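Side-chain contacts in E1 (PDB 3VX6), which is an E1-like enzyme of autophagy that activates the ubiquitin-like proteins ATG12 and ATG8 for conjugation to ATG5 and phosphatidylethanolamine, respectively: residues S144-S147 against D148-Y152; I210-A213 against V214-N217; S226-E229 against T230-I233. One frame throughout, in Å; residues are numbered along the deposited sequence.

In the fold
The three contacts follow one another along the chain within the ATG7 N-terminal family region. Contact 1 turns from strand 135-144 into strand 151-159, contact 2 opens helix 215-225, and contact 3 leads from that helix into strand 231-236. Contacts 1 and 2 have centres about 11 Å apart and touch: Ser144 OG probably hydrogen-bonds to Ala213 O, and Phe145 N to Asn217 OD1. Contact 3 lies about 15 Å, centre to centre, from each of the others, and meets contact 2 where Thr215 packs on Ile233. Contacts 1 and 3 reach the same mixed sheet without touching; contacts 2 and 3 frame helix 215-225 at its start and just after its end, and contact 1 meets the start of the helix.

Contact 1: S144-S147 against D148-Y152; sequences SFQS and DGATY
Gln146 reaches forward across the turn that follows it and runs past the hydroxyl end of Tyr152 to the backbone of Ala150. Its CB lies at the edge of the Tyr152 ring, in the ring plane and next to OH. With CG placed between the backbone N and the carbonyl carbon (chi1 62°), the chain heads toward the start of strand 151-159, and CG passes 4.1 Å from Tyr152 OH. Beyond CG the chain is extended, which carries the amide to the next part of the ring edge: OE1 sits near the ring plane, 3.7 Å from CE2 of Tyr152. Amide and ring stand almost perpendicular, at 87°. At the tip, NE2 donates to Ala150 O over 2.7 Å; the bond is bent, and the donor stands above the carbonyl plane. The segment spanned in this way is a type II beta turn, Ser147 to Ala150, linking strand 135-144 to strand 151-159. Gly149 takes its third position with a positive phi of 92°, a backbone shape suited to glycine. Ala150 N, and NE2 a second time, point to Ser147 O, but the placing of that oxygen is doubtful. The Ser147 hydroxyl turns elsewhere, to Asn254 O, while the Tyr152 ring packs on Leu219 and Thr220 of helix 215-225 and on Ile247 and Ile249 of strand 243-250.

Contact 2: I210-A213 against V214-N217; sequences IPSA and VTKN
Two donors of Thr215 converge on the carbonyl oxygen of Ser212. The backbone N of Thr215 reaches Ser212 O over 2.8 Å in a nearly straight bond (171°). OG1 of the same residue donates to Ser212 O over 2.8 Å from within the carbonyl plane. The hydroxyl can do so because OG1 lies beside its own backbone N, opposite the carbonyl carbon (chi1 -53°), so that both donors face the same acceptor and the rotation of the threonine is fixed. A weaker backbone bond follows one residue later, from Lys216 N to Ala213 O at 3.3 Å. The first of these backbone bonds closes a type I beta turn from Ser212 to Thr215, and the chain passes from it into helix 215-225. That helix makes the connection between the parallel neighbouring strands 198-202 and 231-236, a beta-alpha-beta crossover, and the turn lies at its entry. Van der Waals contacts surround the turn. The Pro211 ring crosses the Thr215 side chain at about a right angle, with CB and CG beside OG1 and both 4.1 Å from Thr215 CB. On Val214 the CG1 branch lies against Ser212 OG, whose polar partners are Asp203 OD2 and Phe204 N. The aliphatic part of Lys216 runs alongside Ala213 O, with CB at 3.5 Å and CG at 3.6 Å from it. Phe201 of strand 198-202 packs against Ser212, Val214 and Thr215.

Contact 3: S226-E229 against T230-I233; sequences SPRE and TYTI
Arg228 sets its CB over one face of the Tyr231 ring, and its side chain runs on obliquely past the rim, the guanidinium plane 22° from that of the ring. Along this path CG comes within 3.9 Å of CE1 of Tyr231. CD also runs beside the backbone, 3.5 Å from Thr230 O. Tyr231 reaches back along the chain because its CG is set beside the backbone N and opposite the carbonyl carbon (chi1 -59°), which carries the hydroxyl to the loop ahead of the strand. There Arg228 N donates to Tyr231 OH over 3.0 Å in a moderately bent bond, so the same residue meets the ring with its CB and the phenol oxygen with its backbone N-H. Ser226 O approaches from another direction, near the ring plane at the edge, 3.2 Å from CE1 of Tyr231. The loop is the helix-to-strand connection of a beta-alpha-beta crossover: it leads from helix 215-225, which ends just before Ser226, into strand 231-236, an inner strand of the mixed sheet between 243-250 and 198-202. Extended from CG to NE, Arg228 brings its head back to the start of the loop, where NE donates an almost straight hydrogen bond to Ser226 OG (172°), and the serine oxygen lies in the guanidinium plane. NH2 of Arg228 bonds further to Cys196 O, and Trp222 of the helix meets the Tyr231 ring edge-to-face.

Contact 1: S144-S147 against D148-Y152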
ATOM      1  N   SER A 144       5.116  -4.117  -2.422  1.00 38.38           N
ATOM      2  CA  SER A 144       4.911  -3.979  -3.847  1.00 40.09           C
ATOM      3  C   SER A 144       5.554  -5.233  -4.435  1.00 40.36           C
ATOM      4  O   SER A 144       6.776  -5.342  -4.522  1.00 40.83           O
ATOM      5  CB  SER A 144       5.620  -2.722  -4.349  1.00 40.35           C
ATOM      6  OG  SER A 144       5.747  -2.758  -5.758  1.00 46.22           O
ATOM      7  N   PHE A 145       4.726  -6.193  -4.817  1.00 40.97           N
ATOM      8  CA  PHE A 145       5.242  -7.430  -5.372  1.00 40.09           C
ATOM      9  C   PHE A 145       4.986  -7.547  -6.857  1.00 40.81           C
ATOM     10  O   PHE A 145       4.150  -6.842  -7.423  1.00 40.50           O
ATOM     11  CB  PHE A 145       4.612  -8.618  -4.671  1.00 38.14           C
ATOM     12  CG  PHE A 145       3.122  -8.549  -4.613  1.00 37.74           C
ATOM     13  CD1 PHE A 145       2.484  -7.860  -3.584  1.00 37.06           C
ATOM     14  CD2 PHE A 145       2.348  -9.172  -5.590  1.00 35.15           C
ATOM     15  CE1 PHE A 145       1.096  -7.800  -3.530  1.00 37.60           C
ATOM     16  CE2 PHE A 145       0.969  -9.116  -5.544  1.00 33.17           C
ATOM     17  CZ  PHE A 145       0.337  -8.432  -4.516  1.00 35.69           C
ATOM     18  N   GLN A 146       5.714  -8.471  -7.469  1.00 42.80           N
ATOM     19  CA  GLN A 146       5.626  -8.740  -8.892  1.00 43.83           C
ATOM     20  C   GLN A 146       6.414 -10.006  -9.191  1.00 45.93           C
ATOM     21  O   GLN A 146       7.181 -10.485  -8.358  1.00 46.81           O
ATOM     22  CB  GLN A 146       6.245  -7.594  -9.671  1.00 44.71           C
ATOM     23  CG  GLN A 146       7.715  -7.414  -9.377  1.00 45.91           C
ATOM     24  CD  GLN A 146       8.390  -6.549 -10.401  1.00 47.51           C
ATOM     25  OE1 GLN A 146       8.169  -5.340 -10.456  1.00 47.94           O
ATOM     26  NE2 GLN A 146       9.213  -7.164 -11.235  1.00 50.91           N
ATOM     27  N   SER A 147       6.227 -10.551 -10.386  1.00 47.74           N
ATOM     28  CA  SER A 147       6.966 -11.737 -10.783  1.00 48.11           C
ATOM     29  C   SER A 147       8.428 -11.320 -10.957  1.00 47.59           C
ATOM     30  O   SER A 147       8.718 -10.222 -11.434  1.00 45.28           O
ATOM     31  CB  SER A 147       6.411 -12.279 -12.101  1.00 50.14           C
ATOM     32  OG  SER A 147       7.232 -13.318 -12.610  1.00 54.36           O
ATOM     33  N   ASP A 148       9.345 -12.197 -10.568  1.00 49.26           N
ATOM     34  CA  ASP A 148      10.778 -11.918 -10.676  1.00 50.97           C
ATOM     35  C   ASP A 148      11.220 -11.665 -12.123  1.00 50.02           C
ATOM     36  O   ASP A 148      11.100 -12.535 -12.986  1.00 50.94           O
ATOM     37  CB  ASP A 148      11.571 -13.088 -10.090  1.00 54.30           C
ATOM     38  CG  ASP A 148      12.851 -12.643  -9.410  1.00 58.20           C
ATOM     39  OD1 ASP A 148      13.597 -13.518  -8.919  1.00 60.75           O
ATOM     40  OD2 ASP A 148      13.105 -11.419  -9.360  1.00 59.25           O
ATOM     41  N   GLY A 149      11.737 -10.468 -12.382  1.00 49.02           N
ATOM     42  CA  GLY A 149      12.174 -10.136 -13.723  1.00 47.34           C
ATOM     43  C   GLY A 149      11.048  -9.478 -14.490  1.00 46.71           C
ATOM     44  O   GLY A 149      11.218  -9.024 -15.625  1.00 47.77           O
ATOM     45  N   ALA A 150       9.884  -9.416 -13.857  1.00 46.55           N
ATOM     46  CA  ALA A 150       8.727  -8.813 -14.487  1.00 46.02           C
ATOM     47  C   ALA A 150       8.931  -7.320 -14.636  1.00 45.94           C
ATOM     48  O   ALA A 150       9.620  -6.678 -13.848  1.00 45.97           O
ATOM     49  CB  ALA A 150       7.456  -9.101 -13.678  1.00 46.97           C
ATOM     50  N   THR A 151       8.334  -6.786 -15.685  1.00 46.29           N
ATOM     51  CA  THR A 151       8.402  -5.379 -15.993  1.00 46.34           C
ATOM     52  C   THR A 151       7.023  -5.058 -16.555  1.00 47.07           C
ATOM     53  O   THR A 151       6.252  -5.971 -16.884  1.00 45.31           O
ATOM     54  CB  THR A 151       9.514  -5.107 -17.020  1.00 47.04           C
ATOM     55  OG1 THR A 151       9.854  -6.331 -17.689  1.00 49.77           O
ATOM     56  CG2 THR A 151      10.755  -4.573 -16.321  1.00 46.84           C
ATOM     57  N   TYR A 152       6.691  -3.774 -16.646  1.00 47.58           N
ATOM     58  CA  TYR A 152       5.378  -3.391 -17.141  1.00 48.43           C
ATOM     59  C   TYR A 152       5.447  -2.185 -18.037  1.00 50.32           C
ATOM     60  O   TYR A 152       6.145  -1.224 -17.728  1.00 50.80           O
ATOM     61  CB  TYR A 152       4.449  -3.041 -15.984  1.00 45.65           C
ATOM     62  CG  TYR A 152       4.447  -4.044 -14.877  1.00 44.29           C
ATOM     63  CD1 TYR A 152       3.456  -5.009 -14.800  1.00 44.75           C
ATOM     64  CD2 TYR A 152       5.455  -4.047 -13.906  1.00 42.53           C
ATOM     65  CE1 TYR A 152       3.457  -5.956 -13.786  1.00 45.27           C
ATOM     66  CE2 TYR A 152       5.465  -4.999 -12.887  1.00 43.42           C
ATOM     67  CZ  TYR A 152       4.460  -5.948 -12.839  1.00 43.73           C
ATOM     68  OH  TYR A 152       4.445  -6.910 -11.863  1.00 46.78           O
TER

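Contact 2: I210-A213 against V214-N217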
ATOM      1  N   ILE A 210       2.361   8.264 -13.038  1.00 48.00           N
ATOM      2  CA  ILE A 210       3.184   7.283 -12.368  1.00 44.85           C
ATOM      3  C   ILE A 210       2.327   6.815 -11.218  1.00 43.11           C
ATOM      4  O   ILE A 210       2.060   7.557 -10.275  1.00 42.42           O
ATOM      5  CB  ILE A 210       4.518   7.872 -11.872  1.00 44.77           C
ATOM      6  CG1 ILE A 210       5.338   8.349 -13.072  1.00 41.16           C
ATOM      7  CG2 ILE A 210       5.304   6.808 -11.103  1.00 43.32           C
ATOM      8  CD1 ILE A 210       6.719   8.814 -12.710  1.00 41.62           C
ATOM      9  N   PRO A 211       1.828   5.581 -11.316  1.00 41.06           N
ATOM     10  CA  PRO A 211       0.992   5.041 -10.260  1.00 41.10           C
ATOM     11  C   PRO A 211       1.909   4.570  -9.144  1.00 42.26           C
ATOM     12  O   PRO A 211       3.103   4.346  -9.361  1.00 41.33           O
ATOM     13  CB  PRO A 211       0.274   3.893 -10.962  1.00 39.83           C
ATOM     14  CG  PRO A 211       1.341   3.356 -11.835  1.00 38.01           C
ATOM     15  CD  PRO A 211       1.973   4.611 -12.416  1.00 39.94           C
ATOM     16  N   SER A 212       1.354   4.430  -7.949  1.00 42.55           N
ATOM     17  CA  SER A 212       2.149   3.977  -6.829  1.00 44.60           C
ATOM     18  C   SER A 212       2.662   2.566  -7.115  1.00 44.30           C
ATOM     19  O   SER A 212       2.017   1.793  -7.825  1.00 43.58           O
ATOM     20  CB  SER A 212       1.301   4.013  -5.556  1.00 45.72           C
ATOM     21  OG  SER A 212      -0.029   3.611  -5.829  1.00 47.33           O
ATOM     22  N   ALA A 213       3.837   2.249  -6.578  1.00 42.80           N
ATOM     23  CA  ALA A 213       4.442   0.938  -6.764  1.00 41.15           C
ATOM     24  C   ALA A 213       3.464  -0.173  -6.389  1.00 39.57           C
ATOM     25  O   ALA A 213       3.664  -1.340  -6.720  1.00 40.14           O
ATOM     26  CB  ALA A 213       5.719   0.833  -5.912  1.00 39.13           C
ATOM     27  N   VAL A 214       2.397   0.196  -5.700  1.00 39.00           N
ATOM     28  CA  VAL A 214       1.399  -0.778  -5.256  1.00 39.82           C
ATOM     29  C   VAL A 214       0.542  -1.317  -6.411  1.00 39.20           C
ATOM     30  O   VAL A 214      -0.158  -2.317  -6.278  1.00 39.48           O
ATOM     31  CB  VAL A 214       0.513  -0.155  -4.158  1.00 39.86           C
ATOM     32  CG1 VAL A 214      -0.686   0.541  -4.780  1.00 40.09           C
ATOM     33  CG2 VAL A 214       0.131  -1.207  -3.154  1.00 40.42           C
ATOM     34  N   THR A 215       0.614  -0.643  -7.552  1.00 38.65           N
ATOM     35  CA  THR A 215      -0.107  -1.068  -8.747  1.00 38.09           C
ATOM     36  C   THR A 215       0.349  -2.457  -9.227  1.00 40.09           C
ATOM     37  O   THR A 215      -0.404  -3.192  -9.887  1.00 39.61           O
ATOM     38  CB  THR A 215       0.121  -0.085  -9.912  1.00 36.44           C
ATOM     39  OG1 THR A 215      -0.176   1.252  -9.494  1.00 37.75           O
ATOM     40  CG2 THR A 215      -0.772  -0.444 -11.097  1.00 35.41           C
ATOM     41  N   LYS A 216       1.594  -2.798  -8.911  1.00 39.53           N
ATOM     42  CA  LYS A 216       2.154  -4.074  -9.302  1.00 39.56           C
ATOM     43  C   LYS A 216       1.365  -5.195  -8.703  1.00 39.29           C
ATOM     44  O   LYS A 216       1.213  -6.249  -9.307  1.00 38.47           O
ATOM     45  CB  LYS A 216       3.588  -4.168  -8.825  1.00 40.43           C
ATOM     46  CG  LYS A 216       4.579  -3.302  -9.603  1.00 41.49           C
ATOM     47  CD  LYS A 216       6.001  -3.468  -9.043  1.00 43.29           C
ATOM     48  CE  LYS A 216       6.985  -2.621  -9.820  1.00 43.75           C
ATOM     49  NZ  LYS A 216       8.037  -2.222  -8.825  1.00 46.38           N
ATOM     50  N   ASN A 217       0.932  -4.959  -7.473  1.00 37.25           N
ATOM     51  CA  ASN A 217       0.102  -5.897  -6.745  1.00 36.48           C
ATOM     52  C   ASN A 217      -1.110  -6.205  -7.640  1.00 36.41           C
ATOM     53  O   ASN A 217      -1.324  -7.349  -8.046  1.00 37.95           O
ATOM     54  CB  ASN A 217      -0.352  -5.248  -5.432  1.00 38.26           C
ATOM     55  CG  ASN A 217       0.816  -4.812  -4.565  1.00 37.95           C
ATOM     56  OD1 ASN A 217       1.947  -4.685  -5.045  1.00 38.12           O
ATOM     57  ND2 ASN A 217       0.550  -4.580  -3.289  1.00 37.23           N
TER

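Contact 3: S226-E229 against T230-I233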
ATOM      1  N   SER A 226      -6.901 -13.679 -14.027  1.00 40.79           N
ATOM      2  CA  SER A 226      -7.421 -13.578 -15.350  1.00 42.01           C
ATOM      3  C   SER A 226      -6.240 -13.411 -16.300  1.00 43.12           C
ATOM      4  O   SER A 226      -5.789 -12.297 -16.582  1.00 42.78           O
ATOM      5  CB  SER A 226      -8.378 -12.379 -15.430  1.00 42.42           C
ATOM      6  OG  SER A 226      -8.988 -12.281 -16.701  1.00 43.61           O
ATOM      7  N   PRO A 227      -5.717 -14.521 -16.814  1.00 44.28           N
ATOM      8  CA  PRO A 227      -4.588 -14.374 -17.742  1.00 43.60           C
ATOM      9  C   PRO A 227      -5.150 -13.629 -18.964  1.00 42.64           C
ATOM     10  O   PRO A 227      -6.189 -13.998 -19.503  1.00 41.48           O
ATOM     11  CB  PRO A 227      -4.145 -15.817 -18.002  1.00 44.44           C
ATOM     12  CG  PRO A 227      -5.361 -16.670 -17.663  1.00 45.48           C
ATOM     13  CD  PRO A 227      -6.270 -15.886 -16.751  1.00 44.62           C
ATOM     14  N   ARG A 228      -4.510 -12.522 -19.325  1.00 42.50           N
ATOM     15  CA  ARG A 228      -4.941 -11.723 -20.455  1.00 43.47           C
ATOM     16  C   ARG A 228      -3.756 -11.131 -21.181  1.00 45.29           C
ATOM     17  O   ARG A 228      -2.650 -11.076 -20.651  1.00 45.36           O
ATOM     18  CB  ARG A 228      -5.840 -10.580 -19.987  1.00 41.81           C
ATOM     19  CG  ARG A 228      -6.906 -10.984 -19.014  1.00 37.23           C
ATOM     20  CD  ARG A 228      -7.694  -9.763 -18.673  1.00 36.64           C
ATOM     21  NE  ARG A 228      -8.817 -10.017 -17.790  1.00 34.49           N
ATOM     22  CZ  ARG A 228      -9.794  -9.136 -17.639  1.00 34.42           C
ATOM     23  NH1 ARG A 228      -9.736  -7.996 -18.319  1.00 34.97           N
ATOM     24  NH2 ARG A 228     -10.807  -9.378 -16.826  1.00 31.78           N
ATOM     25  N   GLU A 229      -4.016 -10.666 -22.391  1.00 48.36           N
ATOM     26  CA  GLU A 229      -2.991 -10.053 -23.205  1.00 51.19           C
ATOM     27  C   GLU A 229      -2.653  -8.765 -22.477  1.00 49.76           C
ATOM     28  O   GLU A 229      -1.492  -8.434 -22.240  1.00 50.41           O
ATOM     29  CB  GLU A 229      -3.567  -9.746 -24.595  1.00 54.17           C
ATOM     30  CG  GLU A 229      -4.136 -10.968 -25.317  1.00 57.29           C
ATOM     31  CD  GLU A 229      -3.054 -11.788 -25.993  1.00 59.09           C
ATOM     32  OE1 GLU A 229      -2.213 -11.173 -26.695  1.00 59.58           O
ATOM     33  OE2 GLU A 229      -3.052 -13.034 -25.833  1.00 59.83           O
ATOM     34  N   THR A 230      -3.706  -8.081 -22.065  1.00 48.78           N
ATOM     35  CA  THR A 230      -3.564  -6.802 -21.410  1.00 47.75           C
ATOM     36  C   THR A 230      -4.451  -6.639 -20.165  1.00 46.35           C
ATOM     37  O   THR A 230      -5.352  -7.440 -19.913  1.00 45.45           O
ATOM     38  CB  THR A 230      -3.864  -5.694 -22.457  1.00 48.76           C
ATOM     39  OG1 THR A 230      -3.595  -4.408 -21.903  1.00 51.51           O
ATOM     40  CG2 THR A 230      -5.310  -5.760 -22.906  1.00 49.33           C
ATOM     41  N   TYR A 231      -4.162  -5.605 -19.376  1.00 44.69           N
ATOM     42  CA  TYR A 231      -4.913  -5.295 -18.161  1.00 41.91           C
ATOM     43  C   TYR A 231      -5.142  -3.801 -18.107  1.00 41.89           C
ATOM     44  O   TYR A 231      -4.203  -3.023 -18.233  1.00 42.43           O
ATOM     45  CB  TYR A 231      -4.126  -5.707 -16.935  1.00 40.68           C
ATOM     46  CG  TYR A 231      -3.812  -7.163 -16.919  1.00 38.75           C
ATOM     47  CD1 TYR A 231      -4.698  -8.073 -16.358  1.00 36.63           C
ATOM     48  CD2 TYR A 231      -2.650  -7.647 -17.515  1.00 37.73           C
ATOM     49  CE1 TYR A 231      -4.435  -9.429 -16.393  1.00 38.94           C
ATOM     50  CE2 TYR A 231      -2.384  -9.008 -17.556  1.00 37.63           C
ATOM     51  CZ  TYR A 231      -3.277  -9.885 -16.998  1.00 36.48           C
ATOM     52  OH  TYR A 231      -3.043 -11.228 -17.072  1.00 42.56           O
ATOM     53  N   THR A 232      -6.388  -3.398 -17.909  1.00 41.14           N
ATOM     54  CA  THR A 232      -6.701  -1.982 -17.860  1.00 39.74           C
ATOM     55  C   THR A 232      -6.989  -1.532 -16.449  1.00 38.34           C
ATOM     56  O   THR A 232      -7.770  -2.155 -15.746  1.00 37.17           O
ATOM     57  CB  THR A 232      -7.910  -1.656 -18.735  1.00 39.32           C
ATOM     58  OG1 THR A 232      -7.575  -1.890 -20.112  1.00 41.14           O
ATOM     59  CG2 THR A 232      -8.319  -0.208 -18.537  1.00 39.10           C
ATOM     60  N   ILE A 233      -6.366  -0.436 -16.039  1.00 38.11           N
ATOM     61  CA  ILE A 233      -6.567   0.076 -14.694  1.00 37.98           C
ATOM     62  C   ILE A 233      -6.817   1.570 -14.677  1.00 38.90           C
ATOM     63  O   ILE A 233      -6.039   2.344 -15.234  1.00 39.14           O
ATOM     64  CB  ILE A 233      -5.347  -0.206 -13.815  1.00 37.30           C
ATOM     65  CG1 ILE A 233      -5.103  -1.717 -13.744  1.00 35.54           C
ATOM     66  CG2 ILE A 233      -5.558   0.404 -12.435  1.00 36.54           C
ATOM     67  CD1 ILE A 233      -3.804  -2.092 -13.082  1.00 34.58           C
TER